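Local coordinates for ABC transporter substrate binding protein (Ribose) (Agrobacterium vitis S4, PDB 4WT7), which binds D-allitol in a cleft between two domains and probably serves as the carbohydrate-capturing component of an ABC transporter, at residues 126-132 and 295-301; 102-107 and 121-125; 145-149 and 220-224. All coordinates share one frame; numbering follows the deposited sequence.

Contact 1: 126-132 and 295-301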
loop_
_atom_site.group_PDB
_atom_site.type_symbol
_atom_site.label_atom_id
_atom_site.label_comp_id
_atom_site.label_asym_id
_atom_site.label_seq_id
_atom_site.Cartn_x
_atom_site.Cartn_y
_atom_site.Cartn_z
ATOM N N SER A 126 1.291 -16.804 7.369
ATOM C CA SER A 126 0.628 -15.889 8.248
ATOM C C SER A 126 -0.685 -16.493 8.700
ATOM O O SER A 126 -1.367 -17.086 7.883
ATOM C CB SER A 126 0.359 -14.585 7.514
ATOM O OG SER A 126 -0.301 -13.669 8.369
ATOM N N LEU A 127 -1.043 -16.318 9.977
ATOM C CA LEU A 127 -2.353 -16.707 10.519
ATOM C C LEU A 127 -3.441 -15.708 10.169
ATOM O O LEU A 127 -4.634 -16.029 10.176
ATOM C CB LEU A 127 -2.281 -16.800 12.043
ATOM C CG LEU A 127 -1.414 -18.006 12.428
ATOM C CD1 LEU A 127 -0.940 -17.931 13.864
ATOM C CD2 LEU A 127 -2.214 -19.239 12.156
ATOM N N ASN A 128 -3.039 -14.478 9.881
ATOM C CA ASN A 128 -4.022 -13.478 9.579
ATOM C C ASN A 128 -3.368 -12.256 8.938
ATOM O O ASN A 128 -2.381 -11.731 9.449
ATOM C CB ASN A 128 -4.751 -13.113 10.881
ATOM C CG ASN A 128 -5.620 -11.885 10.745
ATOM O OD1 ASN A 128 -5.237 -10.785 11.163
ATOM N ND2 ASN A 128 -6.772 -12.053 10.145
ATOM N N ASN A 129 -3.912 -11.866 7.797
ATOM C CA ASN A 129 -3.383 -10.746 6.999
ATOM C C ASN A 129 -4.422 -9.641 7.086
ATOM O O ASN A 129 -5.571 -9.817 6.625
ATOM C CB ASN A 129 -3.158 -11.193 5.532
ATOM C CG ASN A 129 -2.654 -10.067 4.631
ATOM O OD1 ASN A 129 -2.091 -9.055 5.109
ATOM N ND2 ASN A 129 -2.894 -10.208 3.321
ATOM N N SER A 130 -4.052 -8.559 7.780
ATOM C CA SER A 130 -4.836 -7.326 7.801
ATOM C C SER A 130 -4.489 -6.492 6.570
ATOM O O SER A 130 -3.336 -6.154 6.344
ATOM C CB SER A 130 -4.571 -6.507 9.074
ATOM O OG SER A 130 -4.963 -7.198 10.239
ATOM N N THR A 131 -5.501 -6.166 5.777
ATOM C CA THR A 131 -5.268 -5.610 4.473
ATOM C C THR A 131 -6.584 -5.018 4.012
ATOM O O THR A 131 -7.638 -5.452 4.479
ATOM C CB THR A 131 -4.768 -6.720 3.496
ATOM O OG1 THR A 131 -4.327 -6.146 2.270
ATOM C CG2 THR A 131 -5.878 -7.738 3.168
ATOM N N SER A 132 -6.544 -4.000 3.155
ATOM C CA SER A 132 -7.759 -3.583 2.471
ATOM C C SER A 132 -8.189 -4.739 1.572
ATOM O O SER A 132 -7.390 -5.620 1.304
ATOM C CB SER A 132 -7.494 -2.332 1.601
ATOM O OG SER A 132 -7.139 -1.209 2.399
ATOM N N LEU A 295 -8.476 -17.157 14.068
ATOM C CA LEU A 295 -8.660 -15.994 13.227
ATOM C C LEU A 295 -9.003 -16.403 11.835
ATOM O O LEU A 295 -8.514 -17.411 11.362
ATOM C CB LEU A 295 -7.353 -15.217 13.135
ATOM C CG LEU A 295 -6.820 -14.730 14.477
ATOM C CD1 LEU A 295 -5.512 -13.983 14.270
ATOM C CD2 LEU A 295 -7.858 -13.862 15.189
ATOM N N PRO A 296 -9.785 -15.574 11.148
ATOM C CA PRO A 296 -9.909 -15.690 9.691
ATOM C C PRO A 296 -8.554 -15.446 9.051
ATOM O O PRO A 296 -7.741 -14.744 9.664
ATOM C CB PRO A 296 -10.871 -14.557 9.323
ATOM C CG PRO A 296 -10.788 -13.579 10.470
ATOM C CD PRO A 296 -10.421 -14.360 11.687
ATOM N N ARG A 297 -8.303 -15.986 7.862
ATOM C CA ARG A 297 -7.007 -15.807 7.208
ATOM C C ARG A 297 -6.771 -14.351 6.812
ATOM O O ARG A 297 -5.647 -13.897 6.779
ATOM C CB ARG A 297 -6.915 -16.641 5.929
ATOM C CG ARG A 297 -7.139 -18.144 6.124
ATOM C CD ARG A 297 -5.979 -18.788 6.857
ATOM N NE ARG A 297 -4.750 -18.720 6.073
ATOM C CZ ARG A 297 -3.552 -19.076 6.522
ATOM N NH1 ARG A 297 -2.474 -18.943 5.746
ATOM N NH2 ARG A 297 -3.422 -19.568 7.744
ATOM N N GLU A 298 -7.824 -13.625 6.460
ATOM C CA GLU A 298 -7.620 -12.201 6.133
ATOM C C GLU A 298 -8.689 -11.415 6.867
ATOM O O GLU A 298 -9.758 -11.961 7.140
ATOM C CB GLU A 298 -7.675 -11.963 4.614
ATOM C CG GLU A 298 -6.702 -12.854 3.785
ATOM C CD GLU A 298 -6.051 -12.130 2.596
ATOM O OE1 GLU A 298 -6.742 -11.377 1.852
ATOM O OE2 GLU A 298 -4.825 -12.318 2.395
ATOM N N SER A 299 -8.380 -10.157 7.196
ATOM C CA SER A 299 -9.302 -9.232 7.853
ATOM C C SER A 299 -9.260 -7.919 7.076
ATOM O O SER A 299 -8.221 -7.267 7.028
ATOM C CB SER A 299 -8.882 -9.024 9.309
ATOM O OG SER A 299 -8.957 -10.275 9.990
ATOM N N TYR A 300 -10.370 -7.547 6.447
ATOM C CA TYR A 300 -10.378 -6.404 5.541
ATOM C C TYR A 300 -10.845 -5.155 6.207
ATOM O O TYR A 300 -11.846 -5.147 6.906
ATOM C CB TYR A 300 -11.239 -6.694 4.304
ATOM C CG TYR A 300 -10.751 -7.934 3.561
ATOM C CD1 TYR A 300 -9.530 -7.935 2.918
ATOM C CD2 TYR A 300 -11.507 -9.099 3.527
ATOM C CE1 TYR A 300 -9.071 -9.060 2.257
ATOM C CE2 TYR A 300 -11.064 -10.223 2.872
ATOM C CZ TYR A 300 -9.850 -10.203 2.236
ATOM O OH TYR A 300 -9.377 -11.311 1.580
ATOM N N VAL A 301 -10.093 -4.094 6.001
ATOM C CA VAL A 301 -10.459 -2.791 6.516
ATOM C C VAL A 301 -10.925 -1.947 5.344
ATOM O O VAL A 301 -10.243 -1.900 4.311
ATOM C CB VAL A 301 -9.282 -2.088 7.155
ATOM C CG1 VAL A 301 -9.677 -0.621 7.466
ATOM C CG2 VAL A 301 -8.859 -2.822 8.405
HETATM O O HOH W 1 -3.012 -15.415 6.174
HETATM O O HOH W 2 -5.883 -18.152 11.166
#

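Contact 2: 102-107 and 121-125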
loop_
_atom_site.group_PDB
_atom_site.type_symbol
_atom_site.label_atom_id
_atom_site.label_comp_id
_atom_site.label_asym_id
_atom_site.label_seq_id
_atom_site.Cartn_x
_atom_site.Cartn_y
_atom_site.Cartn_z
ATOM N N ILE A 102 10.521 -12.160 2.398
ATOM C CA ILE A 102 10.248 -12.431 3.795
ATOM C C ILE A 102 9.699 -13.849 4.043
ATOM O O ILE A 102 9.856 -14.378 5.120
ATOM C CB ILE A 102 9.328 -11.423 4.349
ATOM C CG1 ILE A 102 8.101 -11.251 3.472
ATOM C CG2 ILE A 102 10.068 -10.113 4.424
ATOM C CD1 ILE A 102 7.096 -10.245 4.024
ATOM N N ASP A 103 9.063 -14.455 3.054
ATOM C CA ASP A 103 8.343 -15.706 3.300
ATOM C C ASP A 103 9.187 -16.786 3.999
ATOM O O ASP A 103 8.699 -17.485 4.895
ATOM C CB ASP A 103 7.745 -16.226 2.006
ATOM C CG ASP A 103 6.277 -16.555 2.130
ATOM O OD1 ASP A 103 5.661 -16.242 3.168
ATOM O OD2 ASP A 103 5.736 -17.112 1.153
ATOM N N PRO A 104 10.452 -16.958 3.588
ATOM C CA PRO A 104 11.213 -17.997 4.305
ATOM C C PRO A 104 11.341 -17.723 5.803
ATOM O O PRO A 104 11.456 -18.648 6.643
ATOM C CB PRO A 104 12.592 -17.936 3.633
ATOM C CG PRO A 104 12.257 -17.544 2.175
ATOM C CD PRO A 104 11.104 -16.544 2.327
ATOM N N TRP A 105 11.296 -16.442 6.157
ATOM C CA TRP A 105 11.520 -16.088 7.542
ATOM C C TRP A 105 10.239 -16.147 8.325
ATOM O O TRP A 105 10.246 -16.510 9.495
ATOM C CB TRP A 105 12.234 -14.742 7.625
ATOM C CG TRP A 105 13.480 -14.916 6.886
ATOM C CD1 TRP A 105 13.814 -14.383 5.675
ATOM C CD2 TRP A 105 14.541 -15.804 7.247
ATOM N NE1 TRP A 105 15.058 -14.844 5.287
ATOM C CE2 TRP A 105 15.513 -15.728 6.231
ATOM C CE3 TRP A 105 14.756 -16.651 8.331
ATOM C CZ2 TRP A 105 16.704 -16.457 6.285
ATOM C CZ3 TRP A 105 15.931 -17.377 8.380
ATOM C CH2 TRP A 105 16.889 -17.283 7.348
ATOM N N LEU A 106 9.141 -15.806 7.683
ATOM C CA LEU A 106 7.851 -15.988 8.313
ATOM C C LEU A 106 7.655 -17.511 8.558
ATOM O O LEU A 106 7.132 -17.928 9.604
ATOM C CB LEU A 106 6.754 -15.480 7.405
ATOM C CG LEU A 106 6.811 -14.000 6.981
ATOM C CD1 LEU A 106 5.559 -13.652 6.196
ATOM C CD2 LEU A 106 7.002 -13.083 8.134
ATOM N N LYS A 107 8.078 -18.334 7.605
ATOM C CA LYS A 107 7.962 -19.794 7.792
ATOM C C LYS A 107 8.817 -20.265 8.993
ATOM O O LYS A 107 8.341 -21.001 9.867
ATOM C CB LYS A 107 8.360 -20.561 6.512
ATOM C CG LYS A 107 8.286 -22.108 6.660
ATOM C CD LYS A 107 8.739 -22.822 5.363
ATOM C CE LYS A 107 8.280 -24.306 5.347
ATOM N NZ LYS A 107 8.818 -25.005 6.560
ATOM N N VAL A 121 0.515 -8.627 3.616
ATOM C CA VAL A 121 1.366 -9.719 3.145
ATOM C C VAL A 121 0.535 -11.005 3.093
ATOM O O VAL A 121 0.155 -11.531 4.138
ATOM C CB VAL A 121 2.588 -9.996 4.062
ATOM C CG1 VAL A 121 3.441 -11.130 3.443
ATOM C CG2 VAL A 121 3.462 -8.734 4.319
ATOM N N GLY A 122 0.266 -11.511 1.890
ATOM C CA GLY A 122 -0.577 -12.680 1.720
ATOM C C GLY A 122 0.254 -13.944 1.780
ATOM O O GLY A 122 0.468 -14.643 0.795
ATOM N N SER A 123 0.778 -14.209 2.954
ATOM C CA SER A 123 1.607 -15.367 3.159
ATOM C C SER A 123 0.806 -16.561 3.647
ATOM O O SER A 123 -0.068 -16.416 4.477
ATOM C CB SER A 123 2.646 -15.036 4.204
ATOM O OG SER A 123 3.399 -16.183 4.548
ATOM N N SER A 124 1.136 -17.741 3.138
ATOM C CA SER A 124 0.670 -19.006 3.680
ATOM C C SER A 124 1.051 -19.224 5.129
ATOM O O SER A 124 0.452 -20.062 5.826
ATOM C CB SER A 124 1.312 -20.147 2.886
ATOM O OG SER A 124 0.567 -20.367 1.724
ATOM N N HIS A 125 2.091 -18.515 5.558
ATOM C CA HIS A 125 2.679 -18.712 6.882
ATOM C C HIS A 125 2.108 -17.720 7.868
ATOM O O HIS A 125 2.381 -17.787 9.080
ATOM C CB HIS A 125 4.195 -18.611 6.811
ATOM C CG HIS A 125 4.775 -19.517 5.770
ATOM N ND1 HIS A 125 4.526 -20.874 5.760
ATOM C CD2 HIS A 125 5.515 -19.258 4.667
ATOM C CE1 HIS A 125 5.095 -21.413 4.693
ATOM N NE2 HIS A 125 5.716 -20.456 4.028
HETATM O O HOH W 3 3.228 -17.891 0.976
HETATM O O HOH W 4 6.991 -20.258 1.567
#

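Contact 3: 145-149 and 220-224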
loop_
_atom_site.group_PDB
_atom_site.type_symbol
_atom_site.label_atom_id
_atom_site.label_comp_id
_atom_site.label_asym_id
_atom_site.label_seq_id
_atom_site.Cartn_x
_atom_site.Cartn_y
_atom_site.Cartn_z
ATOM N N LEU A 145 -10.695 5.165 -13.711
ATOM C CA LEU A 145 -9.730 5.552 -14.721
ATOM C C LEU A 145 -10.376 5.451 -16.105
ATOM O O LEU A 145 -10.368 6.412 -16.875
ATOM C CB LEU A 145 -8.440 4.706 -14.611
ATOM C CG LEU A 145 -7.303 5.086 -15.594
ATOM C CD1 LEU A 145 -5.934 4.641 -15.112
ATOM C CD2 LEU A 145 -7.539 4.473 -16.951
ATOM N N VAL A 146 -10.962 4.291 -16.408
ATOM C CA VAL A 146 -11.565 4.022 -17.715
ATOM C C VAL A 146 -12.701 5.013 -18.022
ATOM O O VAL A 146 -12.702 5.700 -19.071
ATOM C CB VAL A 146 -12.059 2.547 -17.811
ATOM C CG1 VAL A 146 -13.015 2.353 -18.989
ATOM C CG2 VAL A 146 -10.867 1.595 -17.940
ATOM N N SER A 147 -13.665 5.095 -17.116
ATOM C CA SER A 147 -14.722 6.109 -17.243
ATOM C C SER A 147 -14.109 7.503 -17.522
ATOM O O SER A 147 -14.468 8.164 -18.492
ATOM C CB SER A 147 -15.630 6.091 -16.006
ATOM O OG SER A 147 -16.458 7.243 -15.920
ATOM N N ASP A 148 -13.122 7.898 -16.727
ATOM C CA ASP A 148 -12.512 9.214 -16.844
ATOM C C ASP A 148 -11.919 9.508 -18.223
ATOM O O ASP A 148 -11.900 10.677 -18.673
ATOM C CB ASP A 148 -11.385 9.370 -15.826
ATOM C CG ASP A 148 -11.860 9.794 -14.429
ATOM O OD1 ASP A 148 -13.072 9.935 -14.173
ATOM O OD2 ASP A 148 -10.978 9.966 -13.566
ATOM N N ILE A 149 -11.353 8.490 -18.861
ATOM C CA ILE A 149 -10.685 8.707 -20.141
ATOM C C ILE A 149 -11.562 8.307 -21.323
ATOM O O ILE A 149 -11.086 8.224 -22.444
ATOM C CB ILE A 149 -9.305 7.999 -20.269
ATOM C CG1 ILE A 149 -9.451 6.477 -20.339
ATOM C CG2 ILE A 149 -8.347 8.425 -19.154
ATOM C CD1 ILE A 149 -8.159 5.813 -20.754
ATOM N N LYS A 220 -3.177 9.523 -21.684
ATOM C CA LYS A 220 -4.391 10.049 -21.065
ATOM C C LYS A 220 -4.378 9.867 -19.562
ATOM O O LYS A 220 -5.028 10.641 -18.831
ATOM C CB LYS A 220 -5.642 9.415 -21.667
ATOM C CG LYS A 220 -5.707 9.524 -23.173
ATOM C CD LYS A 220 -6.832 10.399 -23.699
ATOM C CE LYS A 220 -8.190 9.801 -23.333
ATOM N NZ LYS A 220 -9.177 9.754 -24.456
ATOM N N ALA A 221 -3.640 8.861 -19.087
ATOM C CA ALA A 221 -3.570 8.610 -17.661
ATOM C C ALA A 221 -2.225 8.027 -17.218
ATOM O O ALA A 221 -1.442 7.489 -18.036
ATOM C CB ALA A 221 -4.686 7.680 -17.248
ATOM N N ILE A 222 -1.967 8.159 -15.923
ATOM C CA ILE A 222 -0.830 7.525 -15.293
ATOM C C ILE A 222 -1.332 6.853 -14.009
ATOM O O ILE A 222 -1.929 7.515 -13.120
ATOM C CB ILE A 222 0.249 8.528 -14.940
ATOM C CG1 ILE A 222 0.602 9.366 -16.167
ATOM C CG2 ILE A 222 1.477 7.820 -14.404
ATOM C CD1 ILE A 222 1.692 10.311 -15.902
ATOM N N TRP A 223 -1.088 5.562 -13.939
ATOM C CA TRP A 223 -1.567 4.713 -12.862
ATOM C C TRP A 223 -0.403 4.257 -12.007
ATOM O O TRP A 223 0.680 3.964 -12.521
ATOM C CB TRP A 223 -2.244 3.486 -13.465
ATOM C CG TRP A 223 -2.794 2.462 -12.462
ATOM C CD1 TRP A 223 -4.090 2.352 -12.049
ATOM C CD2 TRP A 223 -2.069 1.423 -11.777
ATOM N NE1 TRP A 223 -4.222 1.313 -11.157
ATOM C CE2 TRP A 223 -2.998 0.731 -10.963
ATOM C CE3 TRP A 223 -0.732 1.011 -11.763
ATOM C CZ2 TRP A 223 -2.631 -0.356 -10.151
ATOM C CZ3 TRP A 223 -0.362 -0.042 -10.960
ATOM C CH2 TRP A 223 -1.310 -0.725 -10.165
ATOM N N SER A 224 -0.652 4.165 -10.707
ATOM C CA SER A 224 0.311 3.648 -9.753
ATOM C C SER A 224 -0.458 2.878 -8.700
ATOM O O SER A 224 -1.630 3.159 -8.463
ATOM C CB SER A 224 1.030 4.819 -9.098
ATOM O OG SER A 224 1.582 5.645 -10.106
#

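Contact 1: 126-132 and 295-301
N128 turns its side-chain amide into a clamp on segment 295-301: ND2 spends one hydrogen on P296 O (2.9 Å) and the other on S299 OG (2.8 Å), and both acceptors lie close to the amide plane. The carboxamide is fixed from its other end too, since OD1 accepts from N285 of helix 275-290. From here a parallel ladder runs on, with N129 N on R297 O (2.9 Å), S299 N on N129 O, T131 N on S299 O and V301 N on T131 O. On the face of the sheet away from S130 and S299 lie N129, T131, E298 and Y300. N129 ND2 reaches E298 OE2 at 3.0 Å from above the carboxylate plane, 60° out of it, while Y300 OH donates to the anti lone pair of OE1 at 2.6 Å. Bonded at both oxygens, the carboxylate is probably restrained in its rotation, and T131 CG2 packs against Y300 CE1.

The start of the contact is looser and wetter. R297, bent at two torsions, lays its guanidinium face over S126 O without bonding to it; NH1 bonds to S124 O instead. One water joins S126 O to R297 O, a second L127 O to L295 O. Both strands run on toward the second domain, an edge pairing that fits the multiple interdomain crossovers of type I periplasmic binding proteins.

Contact 2: 102-107 and 121-125
S123 OG is gripped from two sides: it donates to D103 OD1 of the facing helix at 2.7 Å, and it accepts from H125 N at 2.9 Å, closing an ST turn. With OG anti to the backbone N (chi1 174°), the hydroxyl can reach the syn lone pair of the carboxylate. The second oxygen, D103 OD2, takes a hydrogen from a water at 2.6 Å, and the same water accepts from S124 N, so both carboxylate oxygens hold the turn.

H125 fills the next part of the interface. K107 CB sits almost centrally over one face of its imidazole, 3.6 Å from the ring centroid, as a CH-pi contact, and the lysine chain continues past CE1 before NZ leaves for a salt bridge with D111. At the ring edge D103 OD1 lies 3.4 Å from H125 CD2, the carboxylate and imidazole planes standing 58° apart. A second water meets H125 NE2 in the ring plane.

In the alternating strand-and-helix build of this domain, helix 99-111 leads into strand 116-119, and the turn that follows the strand folds back over the helix that preceded it. L106 CD1 lies alongside the S123 hydroxyl, 3.7 Å from OG. Toward the interior the contact becomes apolar: I102 and V121 meet tip to tip, CD1 against CG1 at 3.8 Å. I102 also touches L77 and L81 of helix 74-87.

Contact 3: 145-149 and 220-224
The indole of W223 is met by L145 at its edge: the leucine CD1 lies near the ring plane and comes within 4.2 Å of W223 CB. Other neighbours of this side chain come from R170, Y171 and L174 of helix 165-178 and from V157. A trans chi1 (-177°) extends L145 toward the strand, where its CD1 also rests on A221 CB at 3.9 Å. I149 CG2 approaches the same alanine methyl at 4.2 Å, from a direction roughly at right angles.

I149, the first residue to leave the helical path, carries the polar part of the contact. The bent chain of K220 passes across it at a slant, CE 3.7 Å from I149 CB, and brings NZ to I149 O at 3.2 Å. The donor is tilted 26° from the carbonyl plane; the ammonium has a further, weak bond to E152 O. A charged group therefore serves a carbonyl just past the end of a helix, where the dipole would probably favour it.

Helix 134-148 lies on the parallel part of the second domain's sheet, with L145 also touching V155 of strand 153-158 and Y248 of strand 246-249, the two strands between which 221-224 runs.

Contacts 1 and 2 form one neighbourhood in the first domain, their centres about 13 Å apart. Two probable hydrogen bonds stitch them together: N129 OD1 with V121 N at 3.0 Å and, as the second tie, R297 NH1 with S124 O at 3.1 Å. Contact 3 belongs to the second domain, its centre about 30 Å from that of contact 1 and about 33 Å from that of contact 2, yet the chain joins contacts 1 and 3 directly, since strand 129-131 is followed by helix 134-148. D-allitol lies between the domains: the side chain of S132 is about 6 Å from it, and those of V121 and W223 about 9 Å. S132 OG and T131 OG1 are hydrogen-bonded to the pocket residues Q273 and D120.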